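Local coordinates for scarecrow-like protein 3 (Arabidopsis thaliana, PDB 6KPB), which probably acts as a transcription factor in plant development and binds zinc finger proteins of the IDD family, JACKDAW/IDD10 among them, at residues A[147-152]-A[255-260]; A[151-156]-A[475-480]; A[156-161]-A[181-186]; A[169-174]-A[210-215]; A[244-249]-A[339-344]. All coordinates share one frame; numbering follows the deposited sequence.

Interaction 1 of 5, residues A[147-152]-A[255-260]; sequences KVSYLL and SSVLQL
V257 turns one methyl, CG2, toward two neighbouring side chains of a helix, S149 and Y150, in a light contact. That methyl lies 4.5 Å from CE1 of Y150, at the edge of the phenol ring and near its plane. CG of Y150 stands anti to the carbonyl carbon (chi1 -66°); the CB bond does not point at V257, but the far part of the ring approaches it. The methyl is equally far from S149, OG to CG2 of V257 being 4.5 Å. With OG anti to the backbone N (chi1 177°), S149 holds the hydroxyl toward the sheet, where it hydrogen-bonds to T349 OG1, so this buried polar atom is satisfied by the next strand. In the Rossmann-like core of the GRAS domain, helix 145-160 packs on the C-terminal end of the parallel strand 251-257. Beyond V257 the chain turns through L258, whose phi is positive. The amide of Q259 folds back, and its NE2 donates to V257 O at 3.0 Å (N-H...O angle 153°).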
# COMPACT_ATOMS: atom_id res chain seq x y z
N LYS A 147 -12.95 -20.59 -16.87
CA LYS A 147 -12.86 -21.90 -17.50
C LYS A 147 -14.01 -22.14 -18.47
O LYS A 147 -13.81 -22.67 -19.56
CB LYS A 147 -12.83 -23.00 -16.43
CG LYS A 147 -11.58 -23.02 -15.57
CD LYS A 147 -11.77 -23.94 -14.37
CE LYS A 147 -10.59 -23.91 -13.41
NZ LYS A 147 -9.54 -24.91 -13.77
N VAL A 148 -15.22 -21.74 -18.08
CA VAL A 148 -16.37 -21.87 -18.98
C VAL A 148 -16.21 -20.95 -20.18
O VAL A 148 -16.42 -21.35 -21.33
CB VAL A 148 -17.68 -21.59 -18.22
CG1 VAL A 148 -18.84 -21.46 -19.19
CG2 VAL A 148 -17.95 -22.68 -17.20
N SER A 149 -15.83 -19.69 -19.92
CA SER A 149 -15.60 -18.74 -21.01
C SER A 149 -14.54 -19.26 -21.97
O SER A 149 -14.75 -19.29 -23.19
CB SER A 149 -15.19 -17.39 -20.43
OG SER A 149 -14.88 -16.46 -21.46
N TYR A 150 -13.39 -19.69 -21.44
CA TYR A 150 -12.32 -20.20 -22.30
C TYR A 150 -12.78 -21.39 -23.12
O TYR A 150 -12.49 -21.47 -24.32
CB TYR A 150 -11.10 -20.57 -21.45
CG TYR A 150 -10.43 -19.39 -20.78
CD1 TYR A 150 -10.65 -18.09 -21.22
CD2 TYR A 150 -9.58 -19.58 -19.70
CE1 TYR A 150 -10.04 -17.01 -20.61
CE2 TYR A 150 -8.96 -18.51 -19.08
CZ TYR A 150 -9.19 -17.23 -19.54
OH TYR A 150 -8.58 -16.17 -18.92
N LEU A 151 -13.49 -22.33 -22.50
CA LEU A 151 -13.97 -23.51 -23.22
C LEU A 151 -14.90 -23.11 -24.35
O LEU A 151 -14.76 -23.58 -25.49
CB LEU A 151 -14.66 -24.46 -22.25
CG LEU A 151 -14.96 -25.91 -22.66
CD1 LEU A 151 -15.19 -26.76 -21.42
CD2 LEU A 151 -16.16 -26.02 -23.59
N LEU A 152 -15.87 -22.24 -24.07
CA LEU A 152 -16.86 -21.87 -25.08
C LEU A 152 -16.23 -21.07 -26.21
O LEU A 152 -16.54 -21.30 -27.39
CB LEU A 152 -18.00 -21.07 -24.43
CG LEU A 152 -18.94 -21.87 -23.53
CD1 LEU A 152 -19.91 -20.95 -22.79
CD2 LEU A 152 -19.70 -22.90 -24.36
N SER A 255 -10.84 -12.05 -29.20
CA SER A 255 -11.35 -12.48 -27.90
C SER A 255 -11.34 -11.29 -26.95
O SER A 255 -10.28 -10.71 -26.67
CB SER A 255 -10.50 -13.62 -27.33
OG SER A 255 -10.91 -13.95 -26.01
N SER A 256 -12.52 -10.93 -26.45
CA SER A 256 -12.69 -9.78 -25.55
C SER A 256 -13.27 -10.28 -24.24
O SER A 256 -14.49 -10.43 -24.10
CB SER A 256 -13.58 -8.72 -26.20
OG SER A 256 -13.68 -7.57 -25.38
N VAL A 257 -12.40 -10.54 -23.27
CA VAL A 257 -12.79 -11.06 -21.96
C VAL A 257 -12.85 -9.88 -21.00
O VAL A 257 -11.81 -9.36 -20.57
CB VAL A 257 -11.83 -12.15 -21.47
CG1 VAL A 257 -12.22 -12.59 -20.07
CG2 VAL A 257 -11.84 -13.33 -22.43
N LEU A 258 -14.07 -9.44 -20.68
CA LEU A 258 -14.32 -8.40 -19.68
C LEU A 258 -13.67 -7.06 -20.04
O LEU A 258 -13.26 -6.30 -19.16
CB LEU A 258 -13.84 -8.84 -18.29
CG LEU A 258 -14.37 -10.17 -17.75
CD1 LEU A 258 -13.94 -10.37 -16.30
CD2 LEU A 258 -15.88 -10.26 -17.88
N GLN A 259 -13.59 -6.75 -21.34
CA GLN A 259 -12.94 -5.53 -21.78
C GLN A 259 -13.86 -4.55 -22.49
O GLN A 259 -13.52 -3.37 -22.57
CB GLN A 259 -11.76 -5.85 -22.71
CG GLN A 259 -10.67 -6.68 -22.06
CD GLN A 259 -10.23 -6.11 -20.73
OE1 GLN A 259 -9.89 -4.93 -20.63
NE2 GLN A 259 -10.25 -6.94 -19.70
N LEU A 260 -15.01 -5.00 -23.01
CA LEU A 260 -15.84 -4.12 -23.82
C LEU A 260 -16.48 -3.02 -22.99
O LEU A 260 -16.57 -1.87 -23.44
CB LEU A 260 -16.90 -4.94 -24.55
CG LEU A 260 -17.18 -4.51 -25.99
CD1 LEU A 260 -15.89 -4.51 -26.79
CD2 LEU A 260 -18.21 -5.42 -26.64

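Interaction 2 of 5, residues A[151-156]-A[475-480]; sequences LLTNRA and YSVSAW
This is apolar helix-on-sheet packing, buried in the interior, between L152, T153 and A156 of the helix 145-160 and V477 and A479 of the strand 472-482. The two short segments run almost parallel, 5° apart, with their axes 9.0 Å from each other at closest approach. Residues two apart on the strand face the helix, and they meet positions one helical turn apart. V477 does most of the work: its CG1, anti to the backbone N (chi1 -177°), touches CG2 of T153 at 4.0 Å and CB of L152 at 4.1 Å. The side chains of T153 and V477 cross at about a right angle. T153 can offer its methyl because its OG1 turns back to the helix, hydrogen-bonding to the carbonyl oxygens of S149 and Y150. The strand belongs to the predicted SAW region and joins the Rossmann-like sheet antiparallel to strand 345-351, bringing the C-terminal part of the chain against a helix of the predicted VHIID region. One turn on, A156 and A479 meet methyl to methyl, CB to CB at 4.2 Å. S478 faces the other side of the sheet, where its OG accepts a 2.7 Å hydrogen bond from NE1 of W480.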
# COMPACT_ATOMS: atom_id res chain seq x y z
N LEU A 151 -13.49 -22.33 -22.50
CA LEU A 151 -13.97 -23.51 -23.22
C LEU A 151 -14.90 -23.11 -24.35
O LEU A 151 -14.76 -23.58 -25.49
CB LEU A 151 -14.66 -24.46 -22.25
CG LEU A 151 -14.96 -25.91 -22.66
CD1 LEU A 151 -15.19 -26.76 -21.42
CD2 LEU A 151 -16.16 -26.02 -23.59
N LEU A 152 -15.87 -22.24 -24.07
CA LEU A 152 -16.86 -21.87 -25.08
C LEU A 152 -16.23 -21.07 -26.21
O LEU A 152 -16.54 -21.30 -27.39
CB LEU A 152 -18.00 -21.07 -24.43
CG LEU A 152 -18.94 -21.87 -23.53
CD1 LEU A 152 -19.91 -20.95 -22.79
CD2 LEU A 152 -19.70 -22.90 -24.36
N THR A 153 -15.33 -20.13 -25.88
CA THR A 153 -14.73 -19.30 -26.92
C THR A 153 -13.74 -20.08 -27.77
O THR A 153 -13.64 -19.85 -28.98
CB THR A 153 -14.06 -18.08 -26.29
OG1 THR A 153 -13.01 -18.51 -25.41
CG2 THR A 153 -15.06 -17.25 -25.51
N ASN A 154 -13.00 -21.01 -27.16
CA ASN A 154 -12.07 -21.83 -27.93
C ASN A 154 -12.82 -22.72 -28.92
O ASN A 154 -12.38 -22.92 -30.05
CB ASN A 154 -11.20 -22.68 -27.00
CG ASN A 154 -10.14 -21.85 -26.29
OD1 ASN A 154 -9.92 -20.69 -26.62
ND2 ASN A 154 -9.48 -22.46 -25.31
N ARG A 155 -13.97 -23.27 -28.50
CA ARG A 155 -14.79 -24.06 -29.42
C ARG A 155 -15.29 -23.21 -30.58
O ARG A 155 -15.27 -23.65 -31.73
CB ARG A 155 -15.96 -24.70 -28.67
CG ARG A 155 -15.60 -25.95 -27.89
CD ARG A 155 -15.52 -27.16 -28.80
NE ARG A 155 -14.20 -27.78 -28.79
CZ ARG A 155 -13.76 -28.60 -27.84
NH1 ARG A 155 -14.54 -28.90 -26.82
NH2 ARG A 155 -12.54 -29.11 -27.92
N ALA A 156 -15.75 -21.99 -30.28
CA ALA A 156 -16.23 -21.11 -31.33
C ALA A 156 -15.11 -20.74 -32.30
O ALA A 156 -15.34 -20.64 -33.52
CB ALA A 156 -16.85 -19.85 -30.72
N TYR A 475 -22.26 -13.60 -15.63
CA TYR A 475 -21.49 -13.29 -16.82
C TYR A 475 -22.17 -13.90 -18.04
O TYR A 475 -22.90 -14.89 -17.93
CB TYR A 475 -20.05 -13.80 -16.73
CG TYR A 475 -19.26 -13.25 -15.57
CD1 TYR A 475 -19.32 -13.85 -14.32
CD2 TYR A 475 -18.44 -12.14 -15.72
CE1 TYR A 475 -18.59 -13.36 -13.25
CE2 TYR A 475 -17.70 -11.64 -14.66
CZ TYR A 475 -17.78 -12.25 -13.43
OH TYR A 475 -17.06 -11.75 -12.38
N SER A 476 -21.90 -13.31 -19.20
CA SER A 476 -22.41 -13.80 -20.47
C SER A 476 -21.25 -14.09 -21.41
O SER A 476 -20.17 -13.49 -21.31
CB SER A 476 -23.36 -12.79 -21.11
OG SER A 476 -22.71 -11.56 -21.39
N VAL A 477 -21.47 -15.04 -22.32
CA VAL A 477 -20.51 -15.39 -23.37
C VAL A 477 -21.26 -15.43 -24.69
O VAL A 477 -22.29 -16.09 -24.80
CB VAL A 477 -19.82 -16.74 -23.09
CG1 VAL A 477 -18.78 -17.03 -24.17
CG2 VAL A 477 -19.17 -16.74 -21.71
N SER A 478 -20.73 -14.73 -25.70
CA SER A 478 -21.41 -14.63 -26.98
C SER A 478 -20.38 -14.57 -28.10
O SER A 478 -19.29 -14.01 -27.94
CB SER A 478 -22.32 -13.40 -27.04
OG SER A 478 -21.58 -12.20 -26.83
N ALA A 479 -20.75 -15.13 -29.25
CA ALA A 479 -19.89 -15.19 -30.43
C ALA A 479 -20.54 -14.42 -31.57
O ALA A 479 -21.76 -14.45 -31.74
CB ALA A 479 -19.62 -16.64 -30.84
N TRP A 480 -19.71 -13.74 -32.37
CA TRP A 480 -20.21 -12.84 -33.40
C TRP A 480 -19.33 -12.93 -34.64
O TRP A 480 -18.12 -13.15 -34.56
CB TRP A 480 -20.25 -11.39 -32.90
CG TRP A 480 -20.94 -11.26 -31.58
CD1 TRP A 480 -20.38 -11.41 -30.34
CD2 TRP A 480 -22.32 -10.96 -31.36
NE1 TRP A 480 -21.33 -11.22 -29.37
CE2 TRP A 480 -22.53 -10.94 -29.97
CE3 TRP A 480 -23.40 -10.71 -32.21
CZ2 TRP A 480 -23.78 -10.68 -29.41
CZ3 TRP A 480 -24.64 -10.45 -31.65
CH2 TRP A 480 -24.82 -10.43 -30.26

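Interaction 3 of 5, residues A[156-161]-A[181-186]; sequences AILEAM and LALLQA
L158 and L183 are the two bumps of this helix pair, and they slide past each other in opposite directions. The branch point of L158 bears on the other leucine, its CG lying 3.6 Å from CD1 of L183. Farther out, CD1 of L158 settles on the small side chain of A186, 3.6 Å from its CB; the alanine, one turn beyond L183, supplies a shallow seat for it. L183, with CG anti to its backbone N (chi1 -171°), reaches across and splits its methyls: CD1 goes to L158, while CD2 meets CG2 of I157 at 4.1 Å. I157 comes in at about a right angle to L183. On the side facing the sheet, I157 also touches A253 and V345, whereas F187 lies against L158. The axes of the short segments 156-160 and 181-186 come within 11.2 Å and cross at -33°. Helices 145-160 and 178-189 precede and follow strand 166-171, characteristic of the alternating helices and strands of a Rossmann-like fold, in which helices pack side by side on a parallel sheet.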
# COMPACT_ATOMS: atom_id res chain seq x y z
N ALA A 156 -15.75 -21.99 -30.28
CA ALA A 156 -16.23 -21.11 -31.33
C ALA A 156 -15.11 -20.74 -32.30
O ALA A 156 -15.34 -20.64 -33.52
CB ALA A 156 -16.85 -19.85 -30.72
N ILE A 157 -13.90 -20.55 -31.79
CA ILE A 157 -12.76 -20.23 -32.65
C ILE A 157 -12.40 -21.44 -33.51
O ILE A 157 -12.22 -21.31 -34.73
CB ILE A 157 -11.56 -19.76 -31.81
CG1 ILE A 157 -11.81 -18.35 -31.28
CG2 ILE A 157 -10.28 -19.82 -32.63
CD1 ILE A 157 -10.82 -17.92 -30.21
N LEU A 158 -12.28 -22.62 -32.90
CA LEU A 158 -11.94 -23.82 -33.65
C LEU A 158 -12.93 -24.08 -34.77
O LEU A 158 -12.54 -24.38 -35.90
CB LEU A 158 -11.89 -25.03 -32.71
CG LEU A 158 -10.55 -25.34 -32.05
CD1 LEU A 158 -10.78 -26.19 -30.81
CD2 LEU A 158 -9.64 -26.05 -33.02
N GLU A 159 -14.23 -23.95 -34.48
CA GLU A 159 -15.25 -24.17 -35.50
C GLU A 159 -15.21 -23.08 -36.57
O GLU A 159 -15.54 -23.35 -37.73
CB GLU A 159 -16.62 -24.25 -34.83
CG GLU A 159 -17.75 -23.53 -35.54
CD GLU A 159 -19.05 -23.64 -34.76
OE1 GLU A 159 -20.00 -22.87 -35.06
OE2 GLU A 159 -19.12 -24.48 -33.84
N ALA A 160 -14.81 -21.87 -36.21
CA ALA A 160 -14.64 -20.82 -37.21
C ALA A 160 -13.40 -21.05 -38.05
O ALA A 160 -13.34 -20.61 -39.21
CB ALA A 160 -14.59 -19.45 -36.54
N MET A 161 -12.39 -21.73 -37.50
CA MET A 161 -11.12 -21.94 -38.18
C MET A 161 -11.03 -23.31 -38.84
O MET A 161 -9.93 -23.80 -39.10
CB MET A 161 -9.96 -21.76 -37.21
CG MET A 161 -9.86 -20.36 -36.63
SD MET A 161 -9.99 -19.09 -37.91
CE MET A 161 -9.56 -17.62 -36.98
N LEU A 181 -3.35 -22.21 -24.11
CA LEU A 181 -2.67 -23.50 -23.98
C LEU A 181 -3.57 -24.64 -24.41
O LEU A 181 -3.12 -25.58 -25.08
CB LEU A 181 -2.18 -23.69 -22.54
CG LEU A 181 -0.98 -22.87 -22.09
CD1 LEU A 181 -0.78 -22.99 -20.59
CD2 LEU A 181 0.27 -23.29 -22.83
N ALA A 182 -4.85 -24.58 -24.04
CA ALA A 182 -5.80 -25.61 -24.47
C ALA A 182 -6.05 -25.53 -25.97
O ALA A 182 -6.12 -26.56 -26.65
CB ALA A 182 -7.10 -25.48 -23.69
N LEU A 183 -6.20 -24.31 -26.50
CA LEU A 183 -6.45 -24.17 -27.94
C LEU A 183 -5.26 -24.66 -28.76
O LEU A 183 -5.45 -25.15 -29.88
CB LEU A 183 -6.76 -22.71 -28.27
CG LEU A 183 -7.24 -22.45 -29.70
CD1 LEU A 183 -8.52 -23.22 -29.95
CD2 LEU A 183 -7.45 -20.97 -29.97
N LEU A 184 -4.05 -24.54 -28.22
CA LEU A 184 -2.88 -25.07 -28.91
C LEU A 184 -2.98 -26.59 -29.08
O LEU A 184 -2.80 -27.11 -30.18
CB LEU A 184 -1.61 -24.71 -28.13
CG LEU A 184 -0.89 -23.42 -28.53
CD1 LEU A 184 0.17 -23.06 -27.50
CD2 LEU A 184 -0.25 -23.59 -29.90
N GLN A 185 -3.29 -27.30 -27.99
CA GLN A 185 -3.43 -28.75 -28.07
C GLN A 185 -4.58 -29.15 -28.98
O GLN A 185 -4.48 -30.12 -29.74
CB GLN A 185 -3.63 -29.33 -26.67
CG GLN A 185 -4.00 -30.81 -26.66
CD GLN A 185 -2.90 -31.70 -27.19
OE1 GLN A 185 -1.95 -32.04 -26.47
NE2 GLN A 185 -3.01 -32.09 -28.46
N ALA A 186 -5.69 -28.40 -28.93
CA ALA A 186 -6.85 -28.74 -29.74
C ALA A 186 -6.56 -28.54 -31.23
O ALA A 186 -6.95 -29.36 -32.06
CB ALA A 186 -8.05 -27.91 -29.31

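Interaction 4 of 5, residues A[169-174]-A[210-215]; sequences VIDLDA and EQMAHR
M212 reaches from its helix to A174, and the thioether makes nearly all of the contact. Its sulfur, SD, sits 3.5 Å from CB of A174, while the terminal methyl CE lies 3.5 Å from the carbonyl carbon C of A174. The chain leaves the helix extended, with CG anti to the backbone N (chi1 166°), then bends at its last torsion (chi3 -57°), which lays CE along the backbone of A174. The same methyl only grazes the carboxylate of D171, OD2 standing 4.5 Å from CE. Replacing M212 by an alanine would probably open a gap and leave CB of A174 without the sulfur packed against it. In the second shell, D171 shapes the loop that carries A174: its OD1 accepts from the backbone N of D173 at 3.1 Å, an Asx turn, with the donor well above the carboxylate plane. The other oxygen, OD2, accepts a hydrogen bond from NE1 of W180, which, with the OD1 bond, limits how the carboxylate can turn. D171 is the last residue of the predicted VHIID motif. Farther out, P177 and F229 also touch M212, and strand 166-171 runs parallel between strands 196-203 and 251-257, with helix 206-223 packed against the loop that follows strand 166-171.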
# COMPACT_ATOMS: atom_id res chain seq x y z
N VAL A 169 -5.00 -15.03 -33.81
CA VAL A 169 -5.90 -14.77 -32.69
C VAL A 169 -5.41 -13.52 -31.97
O VAL A 169 -4.21 -13.38 -31.69
CB VAL A 169 -5.96 -15.97 -31.73
CG1 VAL A 169 -6.84 -15.64 -30.53
CG2 VAL A 169 -6.48 -17.20 -32.45
N ILE A 170 -6.33 -12.60 -31.67
CA ILE A 170 -6.02 -11.37 -30.97
C ILE A 170 -6.64 -11.44 -29.59
O ILE A 170 -7.86 -11.56 -29.45
CB ILE A 170 -6.52 -10.14 -31.74
CG1 ILE A 170 -5.88 -10.08 -33.13
CG2 ILE A 170 -6.22 -8.87 -30.96
CD1 ILE A 170 -6.35 -8.90 -33.96
N ASP A 171 -5.80 -11.37 -28.56
CA ASP A 171 -6.23 -11.42 -27.16
C ASP A 171 -6.14 -10.00 -26.60
O ASP A 171 -5.04 -9.47 -26.41
CB ASP A 171 -5.37 -12.40 -26.37
CG ASP A 171 -5.89 -12.63 -24.95
OD1 ASP A 171 -6.82 -11.92 -24.52
OD2 ASP A 171 -5.37 -13.54 -24.28
N LEU A 172 -7.29 -9.40 -26.32
CA LEU A 172 -7.33 -8.02 -25.84
C LEU A 172 -6.93 -7.89 -24.38
O LEU A 172 -6.59 -6.79 -23.93
CB LEU A 172 -8.72 -7.42 -26.06
CG LEU A 172 -9.22 -7.42 -27.51
CD1 LEU A 172 -10.54 -6.68 -27.62
CD2 LEU A 172 -8.18 -6.80 -28.44
N ASP A 173 -6.97 -8.99 -23.61
CA ASP A 173 -6.49 -9.00 -22.23
C ASP A 173 -5.73 -10.31 -22.04
O ASP A 173 -6.28 -11.31 -21.58
CB ASP A 173 -7.63 -8.84 -21.23
CG ASP A 173 -7.14 -8.86 -19.79
OD1 ASP A 173 -6.96 -9.96 -19.23
OD2 ASP A 173 -6.92 -7.77 -19.22
N ALA A 174 -4.45 -10.29 -22.41
CA ALA A 174 -3.61 -11.49 -22.39
C ALA A 174 -2.95 -11.64 -21.02
O ALA A 174 -1.75 -11.44 -20.84
CB ALA A 174 -2.58 -11.43 -23.51
N GLU A 210 5.44 -11.38 -20.74
CA GLU A 210 6.62 -12.24 -20.75
C GLU A 210 6.28 -13.65 -20.29
O GLU A 210 6.75 -14.63 -20.88
CB GLU A 210 7.71 -11.63 -19.87
CG GLU A 210 8.20 -10.27 -20.31
CD GLU A 210 9.29 -9.72 -19.40
OE1 GLU A 210 10.03 -8.82 -19.83
OE2 GLU A 210 9.39 -10.20 -18.25
N GLN A 211 5.47 -13.77 -19.23
CA GLN A 211 5.11 -15.10 -18.74
C GLN A 211 4.24 -15.84 -19.74
O GLN A 211 4.44 -17.04 -19.98
CB GLN A 211 4.40 -14.98 -17.39
CG GLN A 211 5.27 -14.43 -16.27
CD GLN A 211 4.59 -14.48 -14.92
OE1 GLN A 211 5.04 -13.86 -13.96
NE2 GLN A 211 3.49 -15.22 -14.84
N MET A 212 3.26 -15.16 -20.33
CA MET A 212 2.42 -15.81 -21.33
C MET A 212 3.24 -16.23 -22.54
O MET A 212 3.14 -17.38 -23.01
CB MET A 212 1.28 -14.88 -21.77
CG MET A 212 0.58 -15.35 -23.02
SD MET A 212 -0.98 -14.52 -23.33
CE MET A 212 -1.86 -14.88 -21.82
N ALA A 213 4.07 -15.33 -23.06
CA ALA A 213 4.91 -15.65 -24.21
C ALA A 213 5.79 -16.86 -23.93
O ALA A 213 5.89 -17.78 -24.75
CB ALA A 213 5.76 -14.44 -24.59
N HIS A 214 6.44 -16.87 -22.76
CA HIS A 214 7.31 -18.00 -22.41
C HIS A 214 6.52 -19.30 -22.34
O HIS A 214 6.98 -20.34 -22.84
CB HIS A 214 8.00 -17.73 -21.07
CG HIS A 214 8.80 -18.89 -20.57
ND1 HIS A 214 8.28 -19.83 -19.70
CD2 HIS A 214 10.08 -19.26 -20.80
CE1 HIS A 214 9.21 -20.73 -19.43
NE2 HIS A 214 10.31 -20.41 -20.08
N ARG A 215 5.33 -19.27 -21.73
CA ARG A 215 4.57 -20.50 -21.57
C ARG A 215 4.00 -20.98 -22.90
O ARG A 215 3.95 -22.18 -23.15
CB ARG A 215 3.44 -20.29 -20.56
CG ARG A 215 2.90 -21.58 -19.95
CD ARG A 215 2.99 -21.56 -18.44
NE ARG A 215 1.99 -22.42 -17.81
CZ ARG A 215 0.82 -21.99 -17.35
NH1 ARG A 215 0.51 -20.70 -17.43
NH2 ARG A 215 -0.03 -22.84 -16.79

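Interaction 5 of 5, residues A[244-249]-A[339-344]; sequences LRVKTG and WGLSPK
L341 is the residue through which the 339-344 segment meets L244 and V246, but the segment begins with W339, in the helix 330-340. The W339 indole turns elsewhere, making an edge-to-face pair with F431, while the backbone O of W339 accepts from the N of S342 at 2.9 Å. After G340 comes L341. Its CG stands anti to the carbonyl carbon, beside the backbone N (chi1 -65°), and CD1 leads toward the other segment. That one methyl makes both close contacts: it meets CD1 of L244 at 3.8 Å and, less closely, CG2 of V246 at 4.3 Å. The side chains of L244 and L341 cross at about a right angle and touch through their end methyls. S342 follows with positive phi, and its OG hydrogen-bonds back to O of L341 at 2.6 Å, from above the carbonyl plane (C=O...O angle 100°). P343 then packs on V254 and C482, and K344 forms a salt bridge with E164 as strand 345-351 approaches. Both segments are connections that lead into adjacent parallel strands, 251-257 and 345-351. L252 of the first strand lies against both V246 and L341, while L244 rests on I170 of strand 166-171 and on T200 and V202 of strand 196-203.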
# COMPACT_ATOMS: atom_id res chain seq x y z
N LEU A 244 -1.76 -3.96 -33.97
CA LEU A 244 -2.08 -5.38 -34.07
C LEU A 244 -1.37 -6.06 -35.23
O LEU A 244 -1.18 -7.28 -35.19
CB LEU A 244 -3.59 -5.57 -34.20
CG LEU A 244 -4.40 -5.03 -33.03
CD1 LEU A 244 -5.89 -5.15 -33.27
CD2 LEU A 244 -3.99 -5.74 -31.75
N ARG A 245 -0.99 -5.31 -36.27
CA ARG A 245 -0.17 -5.83 -37.38
C ARG A 245 -0.78 -7.07 -38.01
O ARG A 245 -0.09 -8.06 -38.27
CB ARG A 245 1.26 -6.12 -36.92
CG ARG A 245 2.17 -4.90 -36.83
CD ARG A 245 3.50 -5.24 -36.15
NE ARG A 245 4.40 -4.08 -36.15
CZ ARG A 245 4.29 -3.06 -35.31
NH1 ARG A 245 3.33 -3.04 -34.39
NH2 ARG A 245 5.14 -2.04 -35.38
N VAL A 246 -2.09 -7.04 -38.27
CA VAL A 246 -2.72 -8.16 -38.94
C VAL A 246 -2.29 -8.19 -40.40
O VAL A 246 -2.28 -7.15 -41.08
CB VAL A 246 -4.26 -8.07 -38.87
CG1 VAL A 246 -4.88 -9.44 -39.11
CG2 VAL A 246 -4.69 -7.51 -37.52
N LYS A 247 -1.93 -9.37 -40.89
CA LYS A 247 -1.53 -9.56 -42.28
C LYS A 247 -2.74 -9.98 -43.11
O LYS A 247 -3.79 -10.33 -42.59
CB LYS A 247 -0.40 -10.59 -42.38
CG LYS A 247 0.91 -10.11 -41.78
CD LYS A 247 1.83 -11.27 -41.41
CE LYS A 247 3.15 -10.75 -40.84
NZ LYS A 247 3.95 -11.85 -40.22
N THR A 248 -2.57 -9.92 -44.43
CA THR A 248 -3.66 -10.25 -45.34
C THR A 248 -3.63 -11.74 -45.66
O THR A 248 -2.57 -12.35 -45.75
CB THR A 248 -3.53 -9.43 -46.63
OG1 THR A 248 -3.10 -8.11 -46.32
CG2 THR A 248 -4.88 -9.35 -47.34
N GLY A 249 -4.82 -12.32 -45.81
CA GLY A 249 -4.94 -13.72 -46.15
C GLY A 249 -4.95 -14.68 -44.97
O GLY A 249 -5.01 -15.90 -45.19
N TRP A 339 -14.66 -4.41 -36.52
CA TRP A 339 -15.39 -4.84 -37.71
C TRP A 339 -14.54 -4.68 -38.97
O TRP A 339 -14.50 -5.57 -39.82
CB TRP A 339 -16.69 -4.06 -37.85
CG TRP A 339 -17.59 -4.55 -38.95
CD1 TRP A 339 -18.58 -5.48 -38.85
CD2 TRP A 339 -17.57 -4.13 -40.32
NE1 TRP A 339 -19.18 -5.66 -40.07
CE2 TRP A 339 -18.58 -4.85 -40.99
CE3 TRP A 339 -16.79 -3.21 -41.05
CZ2 TRP A 339 -18.83 -4.68 -42.35
CZ3 TRP A 339 -17.05 -3.05 -42.40
CH2 TRP A 339 -18.06 -3.78 -43.04
N GLY A 340 -13.83 -3.55 -39.08
CA GLY A 340 -13.01 -3.31 -40.26
C GLY A 340 -11.88 -4.31 -40.41
O GLY A 340 -11.40 -4.55 -41.53
N LEU A 341 -11.43 -4.91 -39.31
CA LEU A 341 -10.41 -5.94 -39.38
C LEU A 341 -10.92 -7.24 -40.00
O LEU A 341 -10.12 -8.15 -40.24
CB LEU A 341 -9.83 -6.22 -37.99
CG LEU A 341 -9.07 -5.07 -37.34
CD1 LEU A 341 -8.26 -5.56 -36.15
CD2 LEU A 341 -8.17 -4.37 -38.35
N SER A 342 -12.23 -7.34 -40.25
CA SER A 342 -12.86 -8.53 -40.80
C SER A 342 -12.51 -9.81 -40.03
O SER A 342 -11.99 -10.76 -40.61
CB SER A 342 -12.51 -8.69 -42.27
OG SER A 342 -11.16 -9.07 -42.42
N PRO A 343 -12.80 -9.87 -38.73
CA PRO A 343 -12.56 -11.12 -38.01
C PRO A 343 -13.57 -12.18 -38.42
O PRO A 343 -14.73 -11.88 -38.72
CB PRO A 343 -12.73 -10.73 -36.54
CG PRO A 343 -13.68 -9.60 -36.58
CD PRO A 343 -13.33 -8.83 -37.83
N LYS A 344 -13.11 -13.43 -38.45
CA LYS A 344 -14.02 -14.53 -38.76
C LYS A 344 -14.95 -14.82 -37.59
O LYS A 344 -16.07 -15.31 -37.80
CB LYS A 344 -13.23 -15.78 -39.15
CG LYS A 344 -13.72 -16.42 -40.44
CD LYS A 344 -12.90 -17.65 -40.79
CE LYS A 344 -13.57 -18.45 -41.89
NZ LYS A 344 -12.77 -19.63 -42.29

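Overall arrangement
From the N terminus, helix 145-160 opens three contacts. Interaction 3 closes the shortest loop, interaction 1 a longer one, and interaction 2 the longest, at strand 472-482 near the C terminus. Interaction 4 starts inside the loop of interaction 3 and closes beyond it, so the two cross; both nest within interactions 1 and 2. Interaction 5 begins after interaction 4 has closed, crosses interaction 1 and nests within interaction 2; its L244 touches I170 of interaction 4. Interactions 1 and 2 fasten helix 145-160 to the sheet, interaction 3 pairs it with helix 178-189, interaction 4 ties helix 206-223 to the loop after strand 166-171, and interaction 5 joins two connections that lead into adjacent strands.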